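Local coordinates for cyclic nucleotide-binding protein (Ruegeria pomeroyi, PDB 3FX3), which probably acts as a DNA-binding transcription regulator of the Crp type, pairing a cyclic nucleotide-binding domain with a helix-turn-helix domain, at residues R67-P70 with T71-A75; G83-F86 with G87-V90; P192-L195 with S196-F199. All coordinates share one frame; numbering follows the deposited sequence.

Contact 1: residues R67-P70 with T71-A75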
loop_
_atom_site.group_PDB
_atom_site.type_symbol
_atom_site.label_atom_id
_atom_site.label_comp_id
_atom_site.label_asym_id
_atom_site.label_seq_id
_atom_site.Cartn_x
_atom_site.Cartn_y
_atom_site.Cartn_z
ATOM N N ARG B 67 -4.630 -13.518 17.841
ATOM C CA ARG B 67 -4.704 -13.066 19.218
ATOM C C ARG B 67 -5.767 -13.812 19.985
ATOM O O ARG B 67 -6.717 -14.327 19.407
ATOM C CB ARG B 67 -4.887 -11.560 19.343
ATOM C CG ARG B 67 -6.114 -10.978 18.693
ATOM C CD ARG B 67 -6.327 -9.501 19.162
ATOM N NE ARG B 67 -7.337 -9.387 20.228
ATOM C CZ ARG B 67 -8.660 -9.528 20.056
ATOM N NH1 ARG B 67 -9.168 -9.798 18.837
ATOM N NH2 ARG B 67 -9.486 -9.415 21.113
HETATM N N MSE B 68 -5.573 -13.880 21.295
HETATM C CA MSE B 68 -6.517 -14.501 22.190
HETATM C C MSE B 68 -7.609 -13.504 22.570
HETATM O O MSE B 68 -7.301 -12.454 23.074
HETATM C CB MSE B 68 -5.793 -14.971 23.458
HETATM C CG MSE B 68 -4.674 -15.965 23.161
HETATM SE SE MSE B 68 -5.381 -17.441 22.067
HETATM C CE MSE B 68 -6.873 -17.870 23.214
ATOM N N THR B 69 -8.872 -13.856 22.325
ATOM C CA THR B 69 -10.010 -13.052 22.794
ATOM C C THR B 69 -10.078 -13.222 24.317
ATOM O O THR B 69 -9.429 -14.118 24.871
ATOM C CB THR B 69 -11.358 -13.465 22.101
ATOM O OG1 THR B 69 -11.856 -14.708 22.615
ATOM C CG2 THR B 69 -11.172 -13.606 20.583
ATOM N N PRO B 70 -10.804 -12.340 25.023
ATOM C CA PRO B 70 -10.856 -12.586 26.494
ATOM C C PRO B 70 -11.776 -13.743 26.891
ATOM O O PRO B 70 -11.595 -14.342 27.935
ATOM C CB PRO B 70 -11.297 -11.235 27.066
ATOM C CG PRO B 70 -10.852 -10.233 26.023
ATOM C CD PRO B 70 -11.159 -10.948 24.699
ATOM N N THR B 71 -12.738 -14.053 26.033
ATOM C CA THR B 71 -13.457 -15.336 26.037
ATOM C C THR B 71 -12.560 -16.591 25.802
ATOM O O THR B 71 -13.015 -17.730 25.940
ATOM C CB THR B 71 -14.588 -15.273 24.954
ATOM O OG1 THR B 71 -15.868 -15.262 25.603
ATOM C CG2 THR B 71 -14.527 -16.440 23.943
ATOM N N GLY B 72 -11.314 -16.362 25.377
ATOM C CA GLY B 72 -10.323 -17.412 25.205
ATOM C C GLY B 72 -10.234 -18.050 23.830
ATOM O O GLY B 72 -9.577 -19.068 23.679
ATOM N N SER B 73 -10.898 -17.474 22.836
ATOM C CA SER B 73 -10.829 -18.004 21.473
ATOM C C SER B 73 -9.687 -17.374 20.676
ATOM O O SER B 73 -9.345 -16.216 20.868
ATOM C CB SER B 73 -12.153 -17.796 20.730
ATOM O OG SER B 73 -13.131 -18.714 21.210
ATOM N N GLU B 74 -9.088 -18.186 19.809
ATOM C CA GLU B 74 -8.062 -17.734 18.882
ATOM C C GLU B 74 -8.770 -17.003 17.751
ATOM O O GLU B 74 -9.570 -17.606 17.043
ATOM C CB GLU B 74 -7.240 -18.923 18.337
ATOM C CG GLU B 74 -6.367 -19.646 19.415
ATOM C CD GLU B 74 -5.371 -20.692 18.849
ATOM O OE1 GLU B 74 -5.296 -20.895 17.606
ATOM O OE2 GLU B 74 -4.640 -21.303 19.679
ATOM N N ALA B 75 -8.511 -15.703 17.630
ATOM C CA ALA B 75 -8.909 -14.885 16.488
ATOM C C ALA B 75 -7.717 -14.738 15.504
ATOM O O ALA B 75 -6.774 -14.026 15.819
ATOM C CB ALA B 75 -9.315 -13.499 16.981
#
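Thr69 turns OG1 in between its own backbone N and carbonyl carbon (chi1 74°), which aims the hydroxyl across the turn at Ser73 N, 2.9 Å from Thr69 OG1, as a hydrogen-bond acceptor. The same rotation lays Thr69 CG2 beside the backbone of Ser73. Two backbone bonds flank this grip: Thr69 N donates to Ser73 O over 2.8 Å in an essentially straight bond (179° at the hydrogen), and Gly72 N reaches Thr69 O at 3.0 Å from above the carbonyl plane, closing a type I turn from Thr69 to Gly72. Gly72 has a positive phi (92°), where a side chain would press on the preceding carbonyl. In the antiparallel strands behind it, Arg67 and Ala75 form a hydrogen-bonded pair, with Ala75 N 2.9 Å from Arg67 O. Met68, a selenomethionine, pairs with Glu74 without backbone bonds; their side chains run alongside each other, SE of Met68 3.6 Å from CG of Glu74. Met68 N is hydrogen-bonded to Gln48 OE1. The chemistry is thus mainly polar: Thr69 offers Ser73 N a side-chain acceptor and fastens both its amide and its carbonyl to the returning chain, fixing the tip of a solvent-facing hairpin.

Contact 2: residues G83-F86 with G87-V90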
loop_
_atom_site.group_PDB
_atom_site.type_symbol
_atom_site.label_atom_id
_atom_site.label_comp_id
_atom_site.label_asym_id
_atom_site.label_seq_id
_atom_site.Cartn_x
_atom_site.Cartn_y
_atom_site.Cartn_z
ATOM N N GLY B 83 8.272 -15.976 0.870
ATOM C CA GLY B 83 8.662 -14.680 0.344
ATOM C C GLY B 83 8.026 -13.508 1.058
ATOM O O GLY B 83 8.092 -12.399 0.570
ATOM N N GLU B 84 7.400 -13.726 2.208
ATOM C CA GLU B 84 6.737 -12.621 2.905
ATOM C C GLU B 84 7.337 -12.395 4.268
ATOM O O GLU B 84 7.631 -13.367 5.000
ATOM C CB GLU B 84 5.229 -12.877 3.033
ATOM C CG GLU B 84 4.547 -13.074 1.676
ATOM C CD GLU B 84 3.040 -13.314 1.796
ATOM O OE1 GLU B 84 2.558 -14.023 2.719
ATOM O OE2 GLU B 84 2.321 -12.768 0.941
ATOM N N SER B 85 7.520 -11.120 4.617
ATOM C CA SER B 85 8.084 -10.756 5.918
ATOM C C SER B 85 6.995 -10.260 6.834
ATOM O O SER B 85 5.947 -9.828 6.380
ATOM C CB SER B 85 9.159 -9.661 5.802
ATOM O OG SER B 85 8.651 -8.488 5.196
ATOM N N PHE B 86 7.239 -10.331 8.131
ATOM C CA PHE B 86 6.325 -9.726 9.086
ATOM C C PHE B 86 7.066 -9.442 10.398
ATOM O O PHE B 86 8.164 -9.962 10.618
ATOM C CB PHE B 86 5.089 -10.632 9.298
ATOM C CG PHE B 86 5.405 -11.993 9.894
ATOM C CD1 PHE B 86 5.713 -13.048 9.093
ATOM C CD2 PHE B 86 5.396 -12.189 11.263
ATOM C CE1 PHE B 86 6.017 -14.287 9.620
ATOM C CE2 PHE B 86 5.667 -13.443 11.803
ATOM C CZ PHE B 86 5.995 -14.493 10.966
ATOM N N GLY B 87 6.455 -8.635 11.272
ATOM C CA GLY B 87 7.049 -8.248 12.533
ATOM C C GLY B 87 8.006 -7.069 12.508
ATOM O O GLY B 87 8.680 -6.799 13.518
ATOM N N GLU B 88 8.085 -6.373 11.365
ATOM C CA GLU B 88 9.015 -5.251 11.204
ATOM C C GLU B 88 8.720 -4.161 12.223
ATOM O O GLU B 88 9.622 -3.756 12.968
ATOM C CB GLU B 88 8.977 -4.632 9.788
ATOM C CG GLU B 88 9.231 -5.574 8.624
ATOM C CD GLU B 88 7.979 -6.267 8.090
ATOM O OE1 GLU B 88 6.930 -6.266 8.766
ATOM O OE2 GLU B 88 8.051 -6.828 6.975
ATOM N N ALA B 89 7.472 -3.701 12.275
ATOM C CA ALA B 89 7.119 -2.571 13.135
ATOM C C ALA B 89 7.419 -2.872 14.600
ATOM O O ALA B 89 8.019 -2.045 15.326
ATOM C CB ALA B 89 5.625 -2.163 12.955
ATOM N N VAL B 90 6.984 -4.046 15.073
ATOM C CA VAL B 90 7.111 -4.316 16.486
ATOM C C VAL B 90 8.567 -4.532 16.878
ATOM O O VAL B 90 8.983 -4.170 17.988
ATOM C CB VAL B 90 6.159 -5.462 16.957
ATOM C CG1 VAL B 90 6.449 -6.786 16.256
ATOM C CG2 VAL B 90 6.306 -5.613 18.430
#
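Ser85 and Glu88 meet hydroxyl to carboxylate across the bend between a strand and a helix, while the Phe86 ring leaves the other side of the strand. Ser85 OG donates to Glu88 OE2 at 2.5 Å, a short bond that meets the oxygen nearly along its C-O axis. The glutamate gets there by folding back: its chain bends at chi2 (88°), returning the carboxylate over the end of the strand, with OE1 of Glu88 3.5 Å from CA of Phe86. Both carboxylate oxygens are engaged: OE2 by Ser85 OG, and OE1 by a hydrogen bond with His140 NE2 of the second subunit. Ser85 OG is in turn bonded to Leu18 N, which ties the helix 17-20 to the same point. The Phe86 ring packs near-parallel to that of Phe80, at about 10°, and also meets His56, Val63 and Leu65. Gly87 joins the two directions at the N-cap position with a positive phi; a CB modelled on Gly87 would fall 2.6 Å from Phe86 O, too close, consistent with glycine here. This strand-glycine-helix passage, with its buried Glu88, belongs to the cyclic nucleotide-binding beta-roll and is consistent with the phosphate-binding cassette of this family.

Contact 3: residues P192-L195 with S196-F199. With PO4 (phosphate ion), chain H.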
loop_
_atom_site.group_PDB
_atom_site.type_symbol
_atom_site.label_atom_id
_atom_site.label_comp_id
_atom_site.label_asym_id
_atom_site.label_seq_id
_atom_site.Cartn_x
_atom_site.Cartn_y
_atom_site.Cartn_z
ATOM N N PRO B 192 -16.223 -18.172 3.042
ATOM C CA PRO B 192 -15.801 -19.557 2.709
ATOM C C PRO B 192 -16.426 -20.124 1.448
ATOM O O PRO B 192 -15.733 -20.691 0.591
ATOM C CB PRO B 192 -16.268 -20.353 3.925
ATOM C CG PRO B 192 -16.133 -19.384 5.074
ATOM C CD PRO B 192 -16.307 -17.976 4.503
ATOM N N GLU B 193 -17.729 -19.941 1.317
ATOM C CA GLU B 193 -18.455 -20.504 0.200
ATOM C C GLU B 193 -18.143 -19.762 -1.102
ATOM O O GLU B 193 -18.150 -20.367 -2.189
ATOM C CB GLU B 193 -19.970 -20.580 0.509
ATOM C CG GLU B 193 -20.733 -19.244 0.671
ATOM C CD GLU B 193 -20.574 -18.550 2.056
ATOM O OE1 GLU B 193 -19.827 -19.001 2.968
ATOM O OE2 GLU B 193 -21.238 -17.501 2.216
ATOM N N SER B 194 -17.850 -18.460 -0.991
ATOM C CA SER B 194 -17.393 -17.679 -2.140
ATOM C C SER B 194 -16.049 -18.178 -2.643
ATOM O O SER B 194 -15.852 -18.306 -3.844
ATOM C CB SER B 194 -17.282 -16.191 -1.816
ATOM O OG SER B 194 -18.553 -15.625 -1.584
ATOM N N LEU B 195 -15.130 -18.460 -1.730
ATOM C CA LEU B 195 -13.837 -19.033 -2.124
ATOM C C LEU B 195 -14.039 -20.359 -2.858
ATOM O O LEU B 195 -13.350 -20.637 -3.846
ATOM C CB LEU B 195 -12.911 -19.229 -0.918
ATOM C CG LEU B 195 -11.514 -19.769 -1.227
ATOM C CD1 LEU B 195 -10.809 -18.858 -2.204
ATOM C CD2 LEU B 195 -10.677 -19.946 0.027
ATOM N N SER B 196 -14.995 -21.157 -2.391
ATOM C CA SER B 196 -15.273 -22.461 -3.010
ATOM C C SER B 196 -15.817 -22.350 -4.429
ATOM O O SER B 196 -15.405 -23.111 -5.322
ATOM C CB SER B 196 -16.229 -23.290 -2.140
ATOM O OG SER B 196 -15.534 -23.722 -0.992
ATOM N N ARG B 197 -16.755 -21.425 -4.621
ATOM C CA ARG B 197 -17.250 -21.114 -5.959
ATOM C C ARG B 197 -16.097 -20.673 -6.853
ATOM O O ARG B 197 -15.995 -21.120 -7.995
ATOM C CB ARG B 197 -18.278 -19.982 -5.925
ATOM C CG ARG B 197 -19.604 -20.346 -5.268
ATOM C CD ARG B 197 -20.729 -19.338 -5.644
ATOM N NE ARG B 197 -20.762 -18.149 -4.771
ATOM C CZ ARG B 197 -21.230 -18.122 -3.513
ATOM N NH1 ARG B 197 -21.202 -16.973 -2.831
ATOM N NH2 ARG B 197 -21.713 -19.226 -2.923
ATOM N N ALA B 198 -15.222 -19.811 -6.330
ATOM C CA ALA B 198 -14.117 -19.320 -7.141
ATOM C C ALA B 198 -13.277 -20.494 -7.612
ATOM O O ALA B 198 -12.972 -20.592 -8.797
ATOM C CB ALA B 198 -13.255 -18.280 -6.396
ATOM N N PHE B 199 -12.922 -21.389 -6.698
ATOM C CA PHE B 199 -12.148 -22.573 -7.073
ATOM C C PHE B 199 -12.882 -23.399 -8.123
ATOM O O PHE B 199 -12.263 -23.944 -9.044
ATOM C CB PHE B 199 -11.871 -23.479 -5.868
ATOM C CG PHE B 199 -10.829 -22.966 -4.921
ATOM C CD1 PHE B 199 -9.666 -22.373 -5.381
ATOM C CD2 PHE B 199 -10.984 -23.144 -3.566
ATOM C CE1 PHE B 199 -8.707 -21.926 -4.506
ATOM C CE2 PHE B 199 -10.015 -22.709 -2.672
ATOM C CZ PHE B 199 -8.880 -22.087 -3.150
HETATM P P PO4 H . -19.437 -14.721 -5.530
HETATM O O1 PO4 H . -19.834 -14.385 -4.108
HETATM O O2 PO4 H . -20.302 -15.860 -6.012
HETATM O O3 PO4 H . -17.989 -15.164 -5.625
HETATM O O4 PO4 H . -19.655 -13.518 -6.420
HETATM O O HOH W 1 -13.471 -22.800 0.632
#
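This is an intrahelical contact between successive turns of helix 192-203, joined by i to i+4 bonds such as Phe199 N to Leu195 O (3.0 Å), with an apolar side turned to the domain interior and a polar side that holds a phosphate ion. On the inner side Leu195 lies over the Phe199 ring: its CD1 is 4.2 Å from the ring centroid and 26° off the normal, a CH-pi contact, while CG of Leu195 touches CE2 of Phe199 at 3.6 Å. Leu195 CG stands opposite the backbone N (chi1 -178°), which carries the branch on to the ring. Both side chains also pack on Val158 of helix 154-165, and Leu195 reaches Ile184 and Ala185 of helix 182-187. With helix 182-187 before it, helix 192-203 occupies the place of the recognition helix in a Crp-like helix-turn-helix. Were the Phe199 ring exchanged for an alanine here, Leu195 CD1 would lose the face it covers and a gap is likely to open beside Val158. On the polar side, Arg197 NE donates to phosphate O2 at 2.6 Å (161° at the hydrogen), and NH1 of Arg197 donates to phosphate O1 at 3.2 Å, so the ion sits at the guanidinium edge; Glu193 O and Ser194 CA lie over one face. The ion probably came with the crystallisation solution, but its site is consistent with an arginine placed to meet DNA backbone phosphates. A water bridges Pro192 O and Ser196 OG.

In the fold
From the N terminus, contact 1 comes first and closes the turn between strands 62-68 and 74-81, at the tip of a beta hairpin. After a two-residue break comes strand 84-86, and contact 2 marks where it passes into helix 88-93, deep in the same domain and beside the second subunit. The centres of contacts 1 and 2 lie about 22 Å apart. Contact 3 follows the long helix 125-147; it closes no loop but lies within helix 192-203, packing against helices 154-165 and 182-187. Its centre lies about 26 Å from that of contact 1 and about 29 Å from that of contact 2. The three are in series: none nests in, crosses or touches another.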